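Local coordinates for protein 3-phosphoshikimate 1-carboxyvinyltransferase (Streptomyces sviceus, PDB 7M0O) that probably catalyses transfer of the enolpyruvyl group of phosphoenolpyruvate to the 5-hydroxyl of shikimate-3-phosphate, the sixth step of the chorismate pathway, at residues S33-G38 and G78-R83; A71-R76 and Y96-S101. All coordinates share one frame; numbering follows the deposited sequence.

How the interactions relate
Along the chain the four segments come in the order 33-38, 71-76, 78-83 and 96-101, and the two contacts therefore cross. Interaction 1 closes a loop of 39 residues, bringing the start of helix 34-45 against the start of helix 79-90. Interaction 2 begins within that loop and ends beyond it, returning strand 95-99 to strand 70-74 after 19 intervening residues, most of them in helix 79-90. That helix is thus common ground: its first turn takes part in interaction 1, and its length connects the strands of interaction 2. The contacts lie about 11 Å apart, centre to centre, and Arg76 of interaction 2 reaches Asp34 and Glu37 of interaction 1.

Interaction 1. Residues S33-G38 and G78-R83; sequences SDDTEG and GATTAR
Asp35 directs its carboxylate into the opening turn of helix 79-90, where both oxygens meet donors of consecutive residues. OD2 of Asp35 accepts from Thr80 N at 3.1 Å, with an N-H...O angle of 150°; OD1 of Asp35 accepts from Thr81 N at 3.3 Å. Each of these bonds uses the syn lone pair, so the two backbone donors approach on the inner sides of the carboxylate. A third donor comes from another direction: the hydroxyl OG1 of Thr81 meets OD1 of Asp35 at 2.7 Å, nearly in line with the C-O bond.

Side-chain torsions help to place the two groups. With chi1 at -169° the Asp35 carboxylate extends away from its own N, across to helix 79-90. In Thr81, OG1 is set beside the backbone N, letting hydroxyl and amide converge on a single oxygen. The two side chains run antiparallel alongside each other, Asp35 pointing to helix 79-90 and Thr81 back to helix 34-45. At Gly78, the N-cap residue, Asp35 OD1 takes up the place where a CB would lie, which lets it come within 3.2 Å of Gly78 CA. The axes of the two short helical segments approach to 8.4 Å with 30° between their directions.

Asp35 itself sits in the first turn of a helix begun by a capping box, in which Thr36 N donates to Ser33 OG and Ser33 N to Thr36 OG1. Beyond the pair, the Thr80 hydroxyl bonds to Lys8, a residue predicted to bind both substrates; Lys8 also makes a long, weak ion pair with Asp35 OD2.

Three donors fix the carboxylate against rotation, and its position at the N-terminal end of helix 79-90 would probably favour the ionised form. Through Thr80, the same helix start is joined to the predicted substrate site.

Interaction 2. Residues A71-R76 and Y96-S101; sequences ADVYCR and YRFDAS
Val73 and the Phe98 ring project alongside each other from one face of this strand pair and form its dense part: CB and CG1 of Val73 lie against CD2 and CE2 of Phe98, with Val73 CB 3.8 Å from Phe98 CD2. Cys75 extends the apolar row, its SG resting at the ring edge 5.2 Å from the Phe98 ring centroid and 76° off the ring normal. Ala71 and Tyr96 share this face, and Leu85 and Ala89 of helix 79-90 pack against it.

The strands themselves run parallel, with 20° between the short axes, and are paired in register from Ala71 with Tyr96 to Tyr74 with Asp99. Arg97 N donates to Ala71 O at 2.9 Å, Val73 N to Arg97 O, Asp99 N to Val73 O, and Cys75 N to Asp99 O, the alternating ladder of parallel strands. Together with helix 79-90 they make a beta-alpha-beta unit, with 70-74 an edge strand of a mixed sheet ordered 70-74, 95-99, 134-139, 122-125. Two other sheets of the chain repeat this order, in keeping with the repeated units of the EPSP synthase fold.

The opposite face is more exposed. Here the Arg97 guanidinium meets the Asp72 carboxylate in a salt bridge, the two planes 55° apart. The Arg97 NE to Asp72 OD1 distance is very short as modelled, so its exact value is doubtful, and the second link, Arg97 NH2 to Asp72 OD2, is weak at 3.2 Å. Glu70 is another acidic partner of Arg97, while Asp99 pairs with Arg105. The Tyr74 ring reaches forward past the end of strand 95-99, its OH 3.4 Å from Ser101 CB. Ser101 N donates to Arg76 O at 3.0 Å from above the carbonyl plane, while the Ser101 hydroxyl pairs with Asp77 and caps the following helix through Met104 N.

Interaction 1. Residues S33-G38 and G78-R83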
ATOM      1  N   SER A  33      -5.864  11.680   1.201  1.00 13.57           N
ATOM      2  CA  SER A  33      -4.637  12.323   0.741  1.00 13.74           C
ATOM      3  C   SER A  33      -4.974  13.238  -0.424  1.00 12.53           C
ATOM      4  O   SER A  33      -6.106  13.244  -0.907  1.00 14.09           O
ATOM      5  CB  SER A  33      -3.591  11.277   0.329  1.00 17.04           C
ATOM      6  OG  SER A  33      -4.003  10.583  -0.837  1.00 15.10           O
ATOM      7  N   ASP A  34      -3.971  13.984  -0.914  1.00 18.02           N
ATOM      8  CA  ASP A  34      -4.204  14.802  -2.101  1.00 12.67           C
ATOM      9  C   ASP A  34      -4.572  13.936  -3.301  1.00 14.29           C
ATOM     10  O   ASP A  34      -5.430  14.322  -4.103  1.00 17.09           O
ATOM     11  CB  ASP A  34      -2.985  15.676  -2.420  1.00 12.58           C
ATOM     12  CG  ASP A  34      -2.800  16.806  -1.417  1.00 23.89           C
ATOM     13  OD1 ASP A  34      -3.798  17.212  -0.760  1.00 22.84           O
ATOM     14  OD2 ASP A  34      -1.651  17.290  -1.277  1.00 29.02           O
ATOM     15  N   ASP A  35      -3.962  12.740  -3.421  1.00 13.85           N
ATOM     16  CA  ASP A  35      -4.288  11.856  -4.538  1.00 17.20           C
ATOM     17  C   ASP A  35      -5.732  11.368  -4.446  1.00 13.72           C
ATOM     18  O   ASP A  35      -6.485  11.463  -5.417  1.00 17.02           O
ATOM     19  CB  ASP A  35      -3.311  10.672  -4.591  1.00 18.93           C
ATOM     20  CG  ASP A  35      -3.421   9.844  -5.890  1.00 21.73           C
ATOM     21  OD1 ASP A  35      -4.276  10.131  -6.762  1.00 22.15           O
ATOM     22  OD2 ASP A  35      -2.620   8.897  -6.055  1.00 26.49           O
ATOM     23  N   THR A  36      -6.158  10.865  -3.279  1.00 16.12           N
ATOM     24  CA  THR A  36      -7.536  10.377  -3.201  1.00 12.74           C
ATOM     25  C   THR A  36      -8.547  11.513  -3.270  1.00 13.25           C
ATOM     26  O   THR A  36      -9.665  11.317  -3.768  1.00 14.21           O
ATOM     27  CB  THR A  36      -7.749   9.552  -1.932  1.00 20.69           C
ATOM     28  OG1 THR A  36      -7.756  10.417  -0.789  1.00 15.01           O
ATOM     29  CG2 THR A  36      -6.656   8.530  -1.783  1.00 17.91           C
ATOM     30  N   GLU A  37      -8.185  12.708  -2.787  1.00 12.86           N
ATOM     31  CA  GLU A  37      -9.077  13.852  -2.947  1.00 15.68           C
ATOM     32  C   GLU A  37      -9.265  14.198  -4.421  1.00 13.72           C
ATOM     33  O   GLU A  37     -10.388  14.454  -4.866  1.00 14.24           O
ATOM     34  CB  GLU A  37      -8.541  15.056  -2.165  1.00 15.45           C
ATOM     35  CG  GLU A  37      -9.468  16.276  -2.168  1.00 20.22           C
ATOM     36  CD  GLU A  37     -10.655  16.115  -1.224  1.00 20.20           C
ATOM     37  OE1 GLU A  37     -10.578  15.254  -0.311  1.00 20.05           O
ATOM     38  OE2 GLU A  37     -11.657  16.861  -1.389  1.00 22.35           O
ATOM     39  N   GLY A  38      -8.175  14.204  -5.193  1.00 13.92           N
ATOM     40  CA  GLY A  38      -8.290  14.454  -6.619  1.00 14.03           C
ATOM     41  C   GLY A  38      -9.071  13.373  -7.352  1.00 11.58           C
ATOM     42  O   GLY A  38      -9.800  13.674  -8.308  1.00 13.18           O
ATOM     43  N   GLY A  78      -1.664  13.167  -8.538  1.00 20.41           N
ATOM     44  CA  GLY A  78      -1.911  11.839  -8.017  1.00 20.22           C
ATOM     45  C   GLY A  78      -1.725  10.747  -9.048  1.00 15.52           C
ATOM     46  O   GLY A  78      -2.384  10.758 -10.090  1.00 17.05           O
ATOM     47  N   ALA A  79      -0.824   9.804  -8.773  1.00 21.22           N
ATOM     48  CA  ALA A  79      -0.532   8.760  -9.748  1.00 25.54           C
ATOM     49  C   ALA A  79      -1.728   7.839  -9.950  1.00 22.58           C
ATOM     50  O   ALA A  79      -2.020   7.432 -11.083  1.00 22.81           O
ATOM     51  CB  ALA A  79       0.692   7.958  -9.314  1.00 29.00           C
ATOM     52  N   THR A  80      -2.429   7.497  -8.866  1.00 23.70           N
ATOM     53  CA  THR A  80      -3.603   6.636  -8.987  1.00 20.23           C
ATOM     54  C   THR A  80      -4.678   7.298  -9.842  1.00 20.68           C
ATOM     55  O   THR A  80      -5.264   6.667 -10.732  1.00 17.58           O
ATOM     56  CB  THR A  80      -4.163   6.306  -7.598  1.00 19.80           C
ATOM     57  OG1 THR A  80      -3.306   5.371  -6.938  1.00 24.85           O
ATOM     58  CG2 THR A  80      -5.556   5.709  -7.734  1.00 25.76           C
ATOM     59  N   THR A  81      -4.981   8.563  -9.553  1.00 20.03           N
ATOM     60  CA  THR A  81      -5.956   9.308 -10.340  1.00 15.17           C
ATOM     61  C   THR A  81      -5.573   9.324 -11.820  1.00 16.71           C
ATOM     62  O   THR A  81      -6.429   9.125 -12.693  1.00 14.15           O
ATOM     63  CB  THR A  81      -6.071  10.737  -9.806  1.00 15.90           C
ATOM     64  OG1 THR A  81      -6.304  10.712  -8.378  1.00 19.62           O
ATOM     65  CG2 THR A  81      -7.193  11.495 -10.493  1.00 16.61           C
ATOM     66  N   ALA A  82      -4.285   9.535 -12.111  1.00 12.58           N
ATOM     67  CA  ALA A  82      -3.812   9.668 -13.484  1.00 14.00           C
ATOM     68  C   ALA A  82      -3.890   8.373 -14.276  1.00 14.26           C
ATOM     69  O   ALA A  82      -3.942   8.422 -15.512  1.00 13.52           O
ATOM     70  CB  ALA A  82      -2.370  10.183 -13.496  1.00 18.37           C
ATOM     71  N   ARG A  83      -3.894   7.220 -13.609  1.00 16.63           N
ATOM     72  CA  ARG A  83      -4.003   5.943 -14.308  1.00 14.28           C
ATOM     73  C   ARG A  83      -5.392   5.329 -14.219  1.00 14.55           C
ATOM     74  O   ARG A  83      -5.897   4.814 -15.222  1.00 14.23           O
ATOM     75  CB  ARG A  83      -2.974   4.950 -13.759  1.00 15.63           C
ATOM     76  CG  ARG A  83      -1.552   5.425 -13.958  1.00 19.67           C
ATOM     77  CD  ARG A  83      -0.654   4.947 -12.827  1.00 29.23           C
ATOM     78  NE  ARG A  83       0.733   5.348 -13.039  1.00 30.42           N
ATOM     79  CZ  ARG A  83       1.726   5.069 -12.202  1.00 37.23           C
ATOM     80  NH1 ARG A  83       1.490   4.392 -11.084  1.00 35.99           N
ATOM     81  NH2 ARG A  83       2.957   5.468 -12.485  1.00 34.35           N
TER

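Interaction 2. Residues A71-R76 and Y96-S101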
ATOM      1  N   ALA A  71     -15.996  15.814 -20.883  1.00 14.61           N
ATOM      2  CA  ALA A  71     -15.440  16.448 -19.692  1.00 17.19           C
ATOM      3  C   ALA A  71     -13.946  16.692 -19.842  1.00 17.18           C
ATOM      4  O   ALA A  71     -13.243  15.966 -20.550  1.00 16.60           O
ATOM      5  CB  ALA A  71     -15.678  15.610 -18.435  1.00 14.12           C
ATOM      6  N   ASP A  72     -13.475  17.725 -19.144  1.00 17.85           N
ATOM      7  CA  ASP A  72     -12.057  17.962 -18.927  1.00 21.02           C
ATOM      8  C   ASP A  72     -11.765  17.571 -17.481  1.00 17.69           C
ATOM      9  O   ASP A  72     -12.375  18.113 -16.554  1.00 19.34           O
ATOM     10  CB  ASP A  72     -11.700  19.428 -19.192  1.00 16.27           C
ATOM     11  CG  ASP A  72     -11.976  19.863 -20.631  1.00 20.46           C
ATOM     12  OD1 ASP A  72     -11.236  19.430 -21.538  1.00 26.09           O
ATOM     13  OD2 ASP A  72     -12.920  20.646 -20.863  1.00 25.98           O
ATOM     14  N   VAL A  73     -10.862  16.617 -17.289  1.00 15.32           N
ATOM     15  CA  VAL A  73     -10.567  16.054 -15.975  1.00 14.81           C
ATOM     16  C   VAL A  73      -9.114  16.363 -15.639  1.00 18.38           C
ATOM     17  O   VAL A  73      -8.202  15.987 -16.389  1.00 15.17           O
ATOM     18  CB  VAL A  73     -10.823  14.542 -15.932  1.00 20.69           C
ATOM     19  CG1 VAL A  73     -10.583  13.989 -14.533  1.00 21.09           C
ATOM     20  CG2 VAL A  73     -12.233  14.235 -16.422  1.00 22.45           C
ATOM     21  N   TYR A  74      -8.901  17.042 -14.519  1.00 18.14           N
ATOM     22  CA  TYR A  74      -7.570  17.378 -14.027  1.00 15.35           C
ATOM     23  C   TYR A  74      -7.169  16.362 -12.962  1.00 16.05           C
ATOM     24  O   TYR A  74      -7.882  16.185 -11.964  1.00 19.19           O
ATOM     25  CB  TYR A  74      -7.558  18.800 -13.464  1.00 16.73           C
ATOM     26  CG  TYR A  74      -6.230  19.232 -12.910  1.00 16.64           C
ATOM     27  CD1 TYR A  74      -5.076  19.155 -13.687  1.00 17.49           C
ATOM     28  CD2 TYR A  74      -6.124  19.713 -11.606  1.00 17.97           C
ATOM     29  CE1 TYR A  74      -3.851  19.546 -13.179  1.00 19.80           C
ATOM     30  CE2 TYR A  74      -4.901  20.105 -11.089  1.00 17.30           C
ATOM     31  CZ  TYR A  74      -3.771  20.022 -11.883  1.00 15.44           C
ATOM     32  OH  TYR A  74      -2.557  20.410 -11.360  1.00 16.65           O
ATOM     33  N   CYS A  75      -6.035  15.700 -13.168  1.00 15.85           N
ATOM     34  CA  CYS A  75      -5.595  14.613 -12.302  1.00 16.40           C
ATOM     35  C   CYS A  75      -4.643  15.068 -11.195  1.00 17.66           C
ATOM     36  O   CYS A  75      -4.241  14.244 -10.361  1.00 17.86           O
ATOM     37  CB  CYS A  75      -4.941  13.518 -13.154  1.00 16.83           C
ATOM     38  SG  CYS A  75      -6.118  12.745 -14.294  1.00 18.02           S
ATOM     39  N   ARG A  76      -4.307  16.357 -11.147  1.00 18.88           N
ATOM     40  CA  ARG A  76      -3.485  16.962 -10.082  1.00 23.67           C
ATOM     41  C   ARG A  76      -2.139  16.228 -10.039  1.00 18.54           C
ATOM     42  O   ARG A  76      -1.529  15.995 -11.090  1.00 17.48           O
ATOM     43  CB  ARG A  76      -4.276  16.973  -8.765  1.00 19.90           C
ATOM     44  CG  ARG A  76      -5.732  17.438  -8.892  1.00 26.27           C
ATOM     45  CD  ARG A  76      -6.255  18.115  -7.621  1.00 30.90           C
ATOM     46  NE  ARG A  76      -5.782  17.465  -6.404  1.00 38.97           N
ATOM     47  CZ  ARG A  76      -6.390  17.556  -5.223  1.00 38.72           C
ATOM     48  NH1 ARG A  76      -7.510  18.264  -5.096  1.00 38.95           N
ATOM     49  NH2 ARG A  76      -5.883  16.934  -4.169  1.00 27.79           N
ATOM     50  N   TYR A  96     -13.376  12.393 -23.227  1.00 13.64           N
ATOM     51  CA  TYR A  96     -12.776  12.771 -21.945  1.00 14.03           C
ATOM     52  C   TYR A  96     -11.334  13.219 -22.145  1.00 16.45           C
ATOM     53  O   TYR A  96     -10.487  12.437 -22.591  1.00 15.65           O
ATOM     54  CB  TYR A  96     -12.863  11.601 -20.956  1.00 14.01           C
ATOM     55  CG  TYR A  96     -14.281  11.077 -20.864  1.00 12.57           C
ATOM     56  CD1 TYR A  96     -15.276  11.844 -20.275  1.00 14.65           C
ATOM     57  CD2 TYR A  96     -14.644   9.845 -21.425  1.00 13.48           C
ATOM     58  CE1 TYR A  96     -16.583  11.398 -20.197  1.00 15.27           C
ATOM     59  CE2 TYR A  96     -15.943   9.391 -21.339  1.00 15.29           C
ATOM     60  CZ  TYR A  96     -16.911  10.177 -20.734  1.00 14.38           C
ATOM     61  OH  TYR A  96     -18.215   9.740 -20.652  1.00 14.28           O
ATOM     62  N   ARG A  97     -11.060  14.475 -21.787  1.00 13.33           N
ATOM     63  CA  ARG A  97      -9.743  15.086 -21.955  1.00 12.53           C
ATOM     64  C   ARG A  97      -9.053  15.144 -20.594  1.00 17.20           C
ATOM     65  O   ARG A  97      -9.488  15.881 -19.702  1.00 18.02           O
ATOM     66  CB  ARG A  97      -9.873  16.478 -22.573  1.00 15.69           C
ATOM     67  CG  ARG A  97     -10.431  16.466 -23.986  1.00 16.83           C
ATOM     68  CD  ARG A  97     -10.750  17.868 -24.488  1.00 21.68           C
ATOM     69  NE  ARG A  97     -11.852  18.457 -23.738  1.00 28.41           N
ATOM     70  CZ  ARG A  97     -13.136  18.285 -24.036  1.00 22.83           C
ATOM     71  NH1 ARG A  97     -13.484  17.540 -25.081  1.00 25.74           N
ATOM     72  NH2 ARG A  97     -14.072  18.856 -23.286  1.00 24.51           N
ATOM     73  N   PHE A  98      -7.982  14.367 -20.435  1.00 14.43           N
ATOM     74  CA  PHE A  98      -7.250  14.286 -19.177  1.00 16.38           C
ATOM     75  C   PHE A  98      -5.984  15.132 -19.224  1.00 15.49           C
ATOM     76  O   PHE A  98      -5.343  15.278 -20.269  1.00 13.58           O
ATOM     77  CB  PHE A  98      -6.883  12.830 -18.867  1.00 10.80           C
ATOM     78  CG  PHE A  98      -8.069  11.969 -18.525  1.00 14.56           C
ATOM     79  CD1 PHE A  98      -8.735  11.244 -19.501  1.00 14.91           C
ATOM     80  CD2 PHE A  98      -8.507  11.870 -17.210  1.00 15.50           C
ATOM     81  CE1 PHE A  98      -9.835  10.451 -19.177  1.00 15.90           C
ATOM     82  CE2 PHE A  98      -9.603  11.072 -16.886  1.00 16.31           C
ATOM     83  CZ  PHE A  98     -10.266  10.365 -17.879  1.00 17.14           C
ATOM     84  N   ASP A  99      -5.635  15.701 -18.075  1.00 15.02           N
ATOM     85  CA  ASP A  99      -4.368  16.394 -17.919  1.00 14.14           C
ATOM     86  C   ASP A  99      -3.911  16.208 -16.477  1.00 17.24           C
ATOM     87  O   ASP A  99      -4.671  15.766 -15.614  1.00 15.11           O
ATOM     88  CB  ASP A  99      -4.483  17.887 -18.293  1.00 13.48           C
ATOM     89  CG  ASP A  99      -3.151  18.492 -18.654  1.00 19.95           C
ATOM     90  OD1 ASP A  99      -2.152  17.735 -18.707  1.00 15.16           O
ATOM     91  OD2 ASP A  99      -3.101  19.728 -18.869  1.00 16.37           O
ATOM     92  N   ALA A 100      -2.653  16.534 -16.218  1.00 16.63           N
ATOM     93  CA  ALA A 100      -2.121  16.429 -14.866  1.00 14.91           C
ATOM     94  C   ALA A 100      -1.283  17.669 -14.578  1.00 15.02           C
ATOM     95  O   ALA A 100      -1.123  18.540 -15.425  1.00 14.12           O
ATOM     96  CB  ALA A 100      -1.324  15.129 -14.708  1.00 16.52           C
ATOM     97  N   SER A 101      -0.770  17.757 -13.362  1.00 14.99           N
ATOM     98  CA  SER A 101       0.101  18.862 -13.016  1.00 13.46           C
ATOM     99  C   SER A 101       1.374  18.793 -13.862  1.00 15.11           C
ATOM    100  O   SER A 101       1.732  17.727 -14.379  1.00 16.24           O
ATOM    101  CB  SER A 101       0.439  18.798 -11.529  1.00 18.04           C
ATOM    102  OG  SER A 101       1.321  17.727 -11.276  1.00 17.34           O
TER